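Local coordinates for protein hypothetical glycoside hydrolase (Parabacteroides distasonis, PDB 3TAW) that is of unknown function but belongs with the glycoside hydrolase-like proteins, its fold consistent with the five-bladed beta-propellers of its clan, at residues R122-E127 / Q190-V195; S180-L185 / P249-T254; Y35-E40 / Y103-N108. One frame throughout, in Å; residues are numbered along the deposited sequence. Where two conformers were deposited one is given.

Contact 1. Residues R122-E127 / Q190-V195; sequences RIAMTE and QVIAKV
The carbonyl oxygen of Met125 (present as selenomethionine) takes two neighbouring groups of 190-195. Ile192 N donates to Met125 O at 2.8 Å in a nearly straight bond (163°), and Val191 CA lies 3.2 Å from Met125 O as a weaker CA-H...O contact. The N-H arrives tilted from the carbonyl plane. The two strands meet almost at a right angle (96°), and theirs is the one direct hydrogen bond between the segments; water supplies the rest. One water links Met125 N to Gln190 O. Two others donate to Ile192 O, one accepting from Glu127 N and the other also giving a proton to Glu127 OE2. That carboxylate is held further by a salt bridge to Lys186.

Alongside the bond, Ile192 CG1 lies 3.6 Å from Ala124 CB, placed there by a chi1 of -67° that sets this longer branch beside the backbone N and anti to the carbonyl carbon; its terminal CD1 runs on to Thr126 CG2 at 3.8 Å. The small methyl of Ala124 suits a place where the long branch of an isoleucine must lie close to the backbone. At the exposed Glu127, Val191 CG2 meets the aliphatic Glu127 CG at 3.8 Å, while the Glu127 chain extends past it to water. Such near-perpendicular crossing, with few bonds and an apolar filling, is consistent with the junction between adjacent blades of a beta-propeller.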
loop_
_atom_site.group_PDB
_atom_site.type_symbol
_atom_site.label_atom_id
_atom_site.label_comp_id
_atom_site.label_asym_id
_atom_site.label_seq_id
_atom_site.Cartn_x
_atom_site.Cartn_y
_atom_site.Cartn_z
ATOM N N ARG A 122 2.585 0.064 3.695
ATOM C CA ARG A 122 1.508 0.973 4.067
ATOM C C ARG A 122 1.737 1.368 5.505
ATOM O O ARG A 122 2.134 0.537 6.342
ATOM C CB ARG A 122 0.106 0.332 3.983
ATOM C CG ARG A 122 -0.488 0.229 2.614
ATOM C CD ARG A 122 -0.037 -1.004 1.932
ATOM N NE ARG A 122 -0.737 -1.300 0.668
ATOM C CZ ARG A 122 -0.189 -2.018 -0.302
ATOM N NH1 ARG A 122 1.021 -2.512 -0.144
ATOM N NH2 ARG A 122 -0.836 -2.241 -1.437
ATOM N N ILE A 123 1.448 2.627 5.804
ATOM C CA ILE A 123 1.609 3.171 7.146
ATOM C C ILE A 123 0.311 3.777 7.630
ATOM O O ILE A 123 -0.355 4.489 6.888
ATOM C CB ILE A 123 2.691 4.256 7.198
ATOM C CG1 ILE A 123 4.046 3.646 6.812
ATOM C CG2 ILE A 123 2.757 4.927 8.600
ATOM C CD1 ILE A 123 5.123 4.673 6.559
ATOM N N ALA A 124 -0.011 3.525 8.892
ATOM C CA ALA A 124 -1.046 4.280 9.597
ATOM C C ALA A 124 -0.563 4.517 11.026
ATOM O O ALA A 124 0.374 3.858 11.499
ATOM C CB ALA A 124 -2.408 3.555 9.608
HETATM N N MSE A 125 -1.198 5.459 11.697
HETATM C CA MSE A 125 -0.741 5.879 13.031
HETATM C C MSE A 125 -1.825 5.707 14.084
HETATM O O MSE A 125 -2.974 6.052 13.838
HETATM C CB MSE A 125 -0.325 7.349 13.007
HETATM C CG MSE A 125 0.417 7.769 14.234
HETATM SE SE MSE A 125 0.593 9.727 14.321
HETATM C CE MSE A 125 -1.287 10.164 14.737
ATOM N N THR A 126 -1.458 5.220 15.269
ATOM C CA THR A 126 -2.410 5.134 16.387
ATOM C C THR A 126 -2.632 6.493 17.021
ATOM O O THR A 126 -1.880 7.436 16.761
ATOM C CB THR A 126 -1.947 4.168 17.479
ATOM O OG1 THR A 126 -0.773 4.686 18.107
ATOM C CG2 THR A 126 -1.655 2.798 16.887
ATOM N N GLU A 127 -3.679 6.596 17.832
ATOM C CA GLU A 127 -3.976 7.838 18.520
ATOM C C GLU A 127 -2.830 8.241 19.434
ATOM O O GLU A 127 -2.629 9.424 19.636
ATOM C CB GLU A 127 -5.275 7.743 19.331
ATOM C CG GLU A 127 -6.497 7.540 18.484
ATOM C CD GLU A 127 -7.800 7.616 19.248
ATOM O OE1 GLU A 127 -7.780 7.908 20.452
ATOM O OE2 GLU A 127 -8.861 7.381 18.644
ATOM N N GLN A 190 -5.753 11.759 11.222
ATOM C CA GLN A 190 -6.043 10.410 10.729
ATOM C C GLN A 190 -5.362 9.362 11.604
ATOM O O GLN A 190 -4.129 9.330 11.714
ATOM C CB GLN A 190 -5.618 10.261 9.280
ATOM C CG GLN A 190 -6.087 8.930 8.657
ATOM C CD GLN A 190 -5.972 8.894 7.142
ATOM O OE1 GLN A 190 -5.384 9.807 6.546
ATOM N NE2 GLN A 190 -6.543 7.849 6.499
ATOM N N VAL A 191 -6.190 8.543 12.258
ATOM C CA VAL A 191 -5.714 7.547 13.215
ATOM C C VAL A 191 -6.352 6.181 12.996
ATOM O O VAL A 191 -7.497 6.068 12.531
ATOM C CB VAL A 191 -6.016 7.980 14.678
ATOM C CG1 VAL A 191 -5.253 9.265 15.049
ATOM C CG2 VAL A 191 -7.517 8.195 14.896
ATOM N N ILE A 192 -5.603 5.148 13.361
ATOM C CA ILE A 192 -6.111 3.772 13.356
ATOM C C ILE A 192 -7.375 3.718 14.248
ATOM O O ILE A 192 -7.431 4.325 15.324
ATOM C CB ILE A 192 -5.007 2.783 13.780
ATOM C CG1 ILE A 192 -3.903 2.751 12.730
ATOM C CG2 ILE A 192 -5.587 1.382 14.038
ATOM C CD1 ILE A 192 -2.554 2.110 13.235
ATOM N N ALA A 193 -8.409 3.041 13.737
ATOM C CA ALA A 193 -9.722 2.988 14.364
ATOM C C ALA A 193 -10.150 1.558 14.540
ATOM O O ALA A 193 -10.154 0.788 13.559
ATOM C CB ALA A 193 -10.733 3.701 13.478
ATOM N N LYS A 194 -10.565 1.209 15.751
ATOM C CA LYS A 194 -11.164 -0.111 15.993
ATOM C C LYS A 194 -12.546 -0.190 15.378
ATOM O O LYS A 194 -13.254 0.816 15.279
ATOM C CB LYS A 194 -11.275 -0.391 17.500
ATOM C CG LYS A 194 -9.932 -0.588 18.162
ATOM C CD LYS A 194 -10.076 -0.753 19.672
ATOM C CE LYS A 194 -8.761 -1.160 20.327
ATOM N NZ LYS A 194 -8.992 -1.365 21.792
ATOM N N VAL A 195 -12.918 -1.406 14.973
ATOM C CA VAL A 195 -14.244 -1.713 14.491
ATOM C C VAL A 195 -14.758 -2.838 15.373
ATOM O O VAL A 195 -14.117 -3.902 15.485
ATOM C CB VAL A 195 -14.236 -2.137 13.002
ATOM C CG1 VAL A 195 -15.689 -2.427 12.530
ATOM C CG2 VAL A 195 -13.542 -1.056 12.135
HETATM O O HOH W 1 -3.067 7.084 10.323
HETATM O O HOH W 2 -5.444 4.306 17.335
HETATM O O HOH W 3 -9.401 5.673 16.800
#

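Contact 2. Residues S180-L185 / P249-T254; sequences SLVTTL and PPAILT
Thr183 grips Ala251 O with two donors, and the tightly packed part of the contact is built around them. Thr183 N lies 2.9 Å from Ala251 O and Thr183 OG1 lies 2.7 Å from Ala251 O, the two reaching the oxygen from opposite faces of its carbonyl plane. A chi1 of 68° sets OG1 between the backbone N and the carbonyl carbon, which turns the hydroxyl back onto the same acceptor that its own N-H uses. OG1 in turn receives a bond from Gln190 NE2, so threonine suits the place as both donor and acceptor. Its methyl CG2 rests on Pro250 CB at 3.8 Å. One step along, Leu253 N donates to Thr183 O at 2.7 Å in an almost linear bond of 171°. By contrast, Ala251 N makes only a weak, bent bond to Leu181 O, where the strand 251-254 is just beginning after two prolines.

On the face carrying Val182 and Ala251 the packing is apolar, with Val182 CG2 4.1 Å from Ala251 CB. The side nearer solvent is the far end, where Thr184 and Leu253 are partly exposed. There a short side-chain bond takes over from backbone pairing, Thr184 OG1 donating to Leu253 O at 2.7 Å. Phe356 lies as a cover over Thr184, Leu185 and Ile252. The contact pairs two strands from different antiparallel groups in parallel register, splayed by 44°, consistent with the first, inner strands of successive blades in a beta-propeller.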
loop_
_atom_site.group_PDB
_atom_site.type_symbol
_atom_site.label_atom_id
_atom_site.label_comp_id
_atom_site.label_asym_id
_atom_site.label_seq_id
_atom_site.Cartn_x
_atom_site.Cartn_y
_atom_site.Cartn_z
ATOM N N SER A 180 -4.435 -2.913 4.256
ATOM C CA SER A 180 -5.066 -1.611 4.482
ATOM C C SER A 180 -5.762 -1.624 5.835
ATOM O O SER A 180 -6.884 -2.137 5.963
ATOM C CB SER A 180 -6.107 -1.367 3.379
ATOM O OG SER A 180 -5.473 -1.396 2.115
ATOM N N LEU A 181 -5.091 -1.075 6.846
ATOM C CA LEU A 181 -5.675 -0.933 8.170
ATOM C C LEU A 181 -6.823 0.077 8.134
ATOM O O LEU A 181 -6.792 1.071 7.401
ATOM C CB LEU A 181 -4.638 -0.431 9.177
ATOM C CG LEU A 181 -3.840 -1.491 9.903
ATOM C CD1 LEU A 181 -3.012 -2.281 8.935
ATOM C CD2 LEU A 181 -2.967 -0.760 10.947
ATOM N N VAL A 182 -7.821 -0.164 8.955
ATOM C CA VAL A 182 -8.911 0.796 9.090
ATOM C C VAL A 182 -8.477 1.982 9.969
ATOM O O VAL A 182 -7.961 1.803 11.071
ATOM C CB VAL A 182 -10.191 0.133 9.603
ATOM C CG1 VAL A 182 -11.250 1.190 9.912
ATOM C CG2 VAL A 182 -10.739 -0.852 8.542
ATOM N N THR A 183 -8.705 3.179 9.425
ATOM C CA THR A 183 -8.410 4.455 10.058
ATOM C C THR A 183 -9.683 5.299 10.017
ATOM O O THR A 183 -10.637 4.978 9.304
ATOM C CB THR A 183 -7.303 5.238 9.307
ATOM O OG1 THR A 183 -7.790 5.663 8.020
ATOM C CG2 THR A 183 -6.021 4.397 9.164
ATOM N N THR A 184 -9.665 6.406 10.747
ATOM C CA THR A 184 -10.699 7.414 10.625
ATOM C C THR A 184 -10.087 8.783 10.886
ATOM O O THR A 184 -8.951 8.846 11.320
ATOM C CB THR A 184 -11.868 7.144 11.592
ATOM O OG1 THR A 184 -13.037 7.861 11.159
ATOM C CG2 THR A 184 -11.507 7.521 13.027
ATOM N N LEU A 185 -10.832 9.853 10.592
ATOM C CA LEU A 185 -10.370 11.192 10.913
ATOM C C LEU A 185 -11.098 11.700 12.133
ATOM O O LEU A 185 -12.337 11.667 12.203
ATOM C CB LEU A 185 -10.524 12.140 9.721
ATOM C CG LEU A 185 -9.289 12.096 8.817
ATOM C CD1 LEU A 185 -9.233 10.802 8.034
ATOM C CD2 LEU A 185 -9.172 13.328 7.900
ATOM N N PRO A 249 -4.036 2.012 -0.088
ATOM C CA PRO A 249 -3.679 2.630 1.167
ATOM C C PRO A 249 -4.586 2.190 2.319
ATOM O O PRO A 249 -5.553 1.447 2.103
ATOM C CB PRO A 249 -3.870 4.132 0.882
ATOM C CG PRO A 249 -4.916 4.180 -0.152
ATOM C CD PRO A 249 -4.713 2.963 -1.008
ATOM N N PRO A 250 -4.295 2.647 3.546
ATOM C CA PRO A 250 -5.232 2.380 4.630
ATOM C C PRO A 250 -6.675 2.806 4.323
ATOM O O PRO A 250 -6.918 3.818 3.616
ATOM C CB PRO A 250 -4.653 3.185 5.801
ATOM C CG PRO A 250 -3.175 3.228 5.505
ATOM C CD PRO A 250 -3.127 3.414 4.017
ATOM N N ALA A 251 -7.611 1.995 4.812
ATOM C CA ALA A 251 -9.030 2.233 4.645
ATOM C C ALA A 251 -9.469 3.359 5.574
ATOM O O ALA A 251 -8.830 3.616 6.605
ATOM C CB ALA A 251 -9.828 0.959 4.956
ATOM N N ILE A 252 -10.580 4.000 5.203
ATOM C CA ILE A 252 -11.107 5.167 5.905
ATOM C C ILE A 252 -12.557 4.962 6.340
ATOM O O ILE A 252 -13.454 4.857 5.496
ATOM C CB ILE A 252 -11.025 6.443 5.046
ATOM C CG1 ILE A 252 -9.582 6.675 4.585
ATOM C CG2 ILE A 252 -11.496 7.642 5.856
ATOM C CD1 ILE A 252 -9.373 7.915 3.733
ATOM N N LEU A 253 -12.771 4.954 7.654
ATOM C CA LEU A 253 -14.095 4.791 8.255
ATOM C C LEU A 253 -14.788 6.140 8.225
ATOM O O LEU A 253 -14.342 7.066 8.897
ATOM C CB LEU A 253 -13.956 4.294 9.697
ATOM C CG LEU A 253 -15.163 4.301 10.623
ATOM C CD1 LEU A 253 -16.243 3.433 10.061
ATOM C CD2 LEU A 253 -14.737 3.838 12.058
ATOM N N THR A 254 -15.860 6.250 7.445
ATOM C CA THR A 254 -16.644 7.475 7.358
ATOM C C THR A 254 -18.041 7.176 7.870
ATOM O O THR A 254 -18.395 6.010 8.110
ATOM C CB THR A 254 -16.740 8.013 5.896
ATOM O OG1 THR A 254 -17.619 7.177 5.131
ATOM C CG2 THR A 254 -15.338 8.075 5.177
#

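Contact 3. Residues Y35-E40 / Y103-N108. With EDO (1,2-ethanediol), chain N; ACT (acetate ion), chain E.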
loop_
_atom_site.group_PDB
_atom_site.type_symbol
_atom_site.label_atom_id
_atom_site.label_comp_id
_atom_site.label_asym_id
_atom_site.label_seq_id
_atom_site.Cartn_x
_atom_site.Cartn_y
_atom_site.Cartn_z
ATOM N N TYR A 35 25.640 1.847 2.966
ATOM C CA TYR A 35 26.280 0.607 3.384
ATOM C C TYR A 35 25.242 -0.373 3.891
ATOM O O TYR A 35 24.645 -0.189 4.975
ATOM C CB TYR A 35 27.348 0.833 4.437
ATOM C CG TYR A 35 28.128 -0.438 4.665
ATOM C CD1 TYR A 35 29.124 -0.824 3.782
ATOM C CD2 TYR A 35 27.857 -1.268 5.750
ATOM C CE1 TYR A 35 29.826 -1.976 3.985
ATOM C CE2 TYR A 35 28.567 -2.449 5.955
ATOM C CZ TYR A 35 29.544 -2.797 5.051
ATOM O OH TYR A 35 30.286 -3.956 5.213
ATOM N N CYS A 36 25.022 -1.408 3.076
ATOM C CA CYS A 36 24.005 -2.417 3.342
ATOM C C CYS A 36 24.493 -3.480 4.315
ATOM O O CYS A 36 25.508 -4.147 4.055
ATOM C CB CYS A 36 23.629 -3.098 2.041
ATOM S SG CYS A 36 22.452 -4.477 2.277
ATOM N N PRO A 37 23.787 -3.662 5.444
ATOM C CA PRO A 37 24.220 -4.650 6.427
ATOM C C PRO A 37 23.912 -6.087 6.020
ATOM O O PRO A 37 24.448 -7.005 6.636
ATOM C CB PRO A 37 23.415 -4.272 7.678
ATOM C CG PRO A 37 22.199 -3.678 7.161
ATOM C CD PRO A 37 22.560 -2.960 5.879
HETATM N N MSE A 38 23.035 -6.269 5.029
HETATM C CA MSE A 38 22.718 -7.599 4.491
HETATM C C MSE A 38 23.853 -8.063 3.576
HETATM O O MSE A 38 24.344 -9.191 3.719
HETATM C CB MSE A 38 21.376 -7.583 3.735
HETATM C CG MSE A 38 20.998 -8.916 3.078
HETATM SE SE MSE A 38 19.403 -8.805 2.019
HETATM C CE MSE A 38 20.119 -8.012 0.444
ATOM N N ARG A 39 24.249 -7.195 2.638
ATOM C CA ARG A 39 25.335 -7.459 1.686
ATOM C C ARG A 39 26.718 -7.222 2.306
ATOM O O ARG A 39 27.730 -7.760 1.830
ATOM C CB ARG A 39 25.193 -6.545 0.450
ATOM C CG ARG A 39 23.854 -6.632 -0.315
ATOM C CD ARG A 39 23.740 -7.930 -1.076
ATOM N NE ARG A 39 22.643 -7.948 -2.045
ATOM C CZ ARG A 39 22.154 -9.072 -2.571
ATOM N NH1 ARG A 39 22.658 -10.238 -2.206
ATOM N NH2 ARG A 39 21.148 -9.040 -3.439
ATOM N N GLU A 40 26.766 -6.405 3.369
ATOM C CA GLU A 40 28.041 -5.900 3.912
ATOM C C GLU A 40 28.843 -5.259 2.781
ATOM O O GLU A 40 30.008 -5.587 2.514
ATOM C CB GLU A 40 28.824 -6.971 4.693
ATOM C CG GLU A 40 28.006 -7.416 5.919
ATOM C CD GLU A 40 28.683 -8.350 6.871
ATOM O OE1 GLU A 40 29.780 -8.876 6.568
ATOM O OE2 GLU A 40 28.083 -8.567 7.959
ATOM N N TYR A 103 14.896 -1.535 5.776
ATOM C CA TYR A 103 15.684 -2.394 4.887
ATOM C C TYR A 103 15.951 -3.742 5.541
ATOM O O TYR A 103 15.851 -3.879 6.767
ATOM C CB TYR A 103 17.034 -1.705 4.557
ATOM C CG TYR A 103 17.684 -1.112 5.765
ATOM C CD1 TYR A 103 18.488 -1.877 6.585
ATOM C CD2 TYR A 103 17.446 0.225 6.121
ATOM C CE1 TYR A 103 19.075 -1.336 7.726
ATOM C CE2 TYR A 103 18.003 0.766 7.241
ATOM C CZ TYR A 103 18.825 -0.024 8.052
ATOM O OH TYR A 103 19.387 0.500 9.195
ATOM N N PRO A 104 16.279 -4.754 4.721
ATOM C CA PRO A 104 16.640 -6.043 5.281
ATOM C C PRO A 104 18.018 -5.946 5.957
ATOM O O PRO A 104 18.853 -5.117 5.560
ATOM C CB PRO A 104 16.697 -6.951 4.050
ATOM C CG PRO A 104 17.098 -6.041 2.936
ATOM C CD PRO A 104 16.378 -4.743 3.247
ATOM N N ALA A 105 18.252 -6.770 6.975
ATOM C CA ALA A 105 19.464 -6.664 7.756
ATOM C C ALA A 105 19.743 -8.002 8.416
ATOM O O ALA A 105 18.974 -8.948 8.229
ATOM C CB ALA A 105 19.312 -5.557 8.809
ATOM N N LYS A 106 20.832 -8.085 9.177
ATOM C CA LYS A 106 21.140 -9.308 9.942
ATOM C C LYS A 106 20.440 -9.188 11.301
ATOM O O LYS A 106 21.064 -9.058 12.369
ATOM C CB LYS A 106 22.662 -9.496 10.043
ATOM C CG LYS A 106 23.279 -9.750 8.680
ATOM C CD LYS A 106 24.734 -10.216 8.718
ATOM C CE LYS A 106 25.218 -10.487 7.275
ATOM N NZ LYS A 106 26.639 -10.925 7.194
ATOM N N ASP A 107 19.113 -9.188 11.232
ATOM C CA ASP A 107 18.254 -8.985 12.400
ATOM C C ASP A 107 17.324 -10.188 12.529
ATOM O O ASP A 107 17.517 -11.207 11.847
ATOM C CB ASP A 107 17.489 -7.646 12.293
ATOM C CG ASP A 107 16.585 -7.563 11.068
ATOM O OD1 ASP A 107 16.206 -8.616 10.510
ATOM O OD2 ASP A 107 16.278 -6.416 10.659
ATOM N N ASN A 108 16.323 -10.073 13.396
ATOM C CA ASN A 108 15.403 -11.186 13.683
ATOM C C ASN A 108 14.570 -11.656 12.471
ATOM O O ASN A 108 13.959 -12.712 12.520
ATOM C CB ASN A 108 14.462 -10.797 14.845
ATOM C CG ASN A 108 13.602 -9.550 14.545
ATOM O OD1 ASN A 108 14.095 -8.519 14.062
ATOM N ND2 ASN A 108 12.321 -9.625 14.894
HETATM C C1 EDO N . 15.992 -0.494 10.014
HETATM O O1 EDO N . 14.911 -0.327 10.928
HETATM C C2 EDO N . 15.872 -1.880 9.419
HETATM O O2 EDO N . 14.694 -1.965 8.604
HETATM C C ACT E . 22.274 -1.054 10.046
HETATM O O ACT E . 22.596 -0.285 9.093
HETATM O OXT ACT E . 21.124 -0.914 10.557
HETATM C CH3 ACT E . 23.211 -2.109 10.567
HETATM O O HOH W 4 27.118 -10.582 4.044
#
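The tight loop that follows strand 33-36 and returns the chain into strand 41-44, a small two-stranded hairpin, packs here against the irregular chain 103-108. The loop holds itself together: Arg39 N donates to Cys36 SG at 3.3 Å in a nearly straight bond (171°), and Glu40 N makes a weak bond to Cys36 O.

Across the contact, Pro37 is the centre of the apolar part. Its CG touches Ala105 CB at 3.8 Å and comes obliquely to the Tyr103 ring, with Pro37 CG 3.9 Å from Tyr103 CE1. Proline suits the place as a compact, conformationally restricted apolar ring. Beside it, Met38, present as selenomethionine, meets another proline: Met38 SE lies 3.7 Å from Pro104 CG. With CG anti to the backbone N (chi1 177°) and a bend at the last torsion (79°), the Met38 chain reaches the Pro104 ring with its soft, polarisable atom. At the rim, the long chain of Lys106 runs alongside Pro37 O and meets Glu40 at about a right angle in a salt bridge (Lys106 NZ to Glu40 OE2 2.9 Å) whose hydrogen bond is weak. A water also joins Met38 O to Lys106 NZ.

Tyr103 is framed by small molecules, probably from the crystallisation liquor. Its hydroxyl donates to acetate OXT at 2.6 Å from Tyr103 OH, in the ring plane. Ethanediol lies over one ring face; its O2 accepts from Tyr103 N (2.9 Å) and donates back to Tyr103 O. Acetate CH3 also reaches Pro37 CB, at 3.6 Å. The chain 103-108 runs between strand 95-96, at the edge of one four-stranded sheet, and helix 110-113, which leads to the next, consistent with a connection between propeller blades.

In the fold
Contacts 1 and 2 lie close together, their centres about 7 Å apart. Segment 190-195 lies in the same sheet as contact 2, since strand 189-192 returns antiparallel to strand 179-186, while 122-127 belongs to the neighbouring sheet. Val191 O accepts from Thr184 N at 2.8 Å, probably as a hydrogen bond. Contact 3 stands apart, on the opposite side of the chain's centre from contact 2; its centre is about 29 Å from that of contact 1 and 32 Å from that of contact 2. The magnesium ion, bound at Asn355 and Phe356, lies about 10 Å from the Thr184 side chain of contact 2.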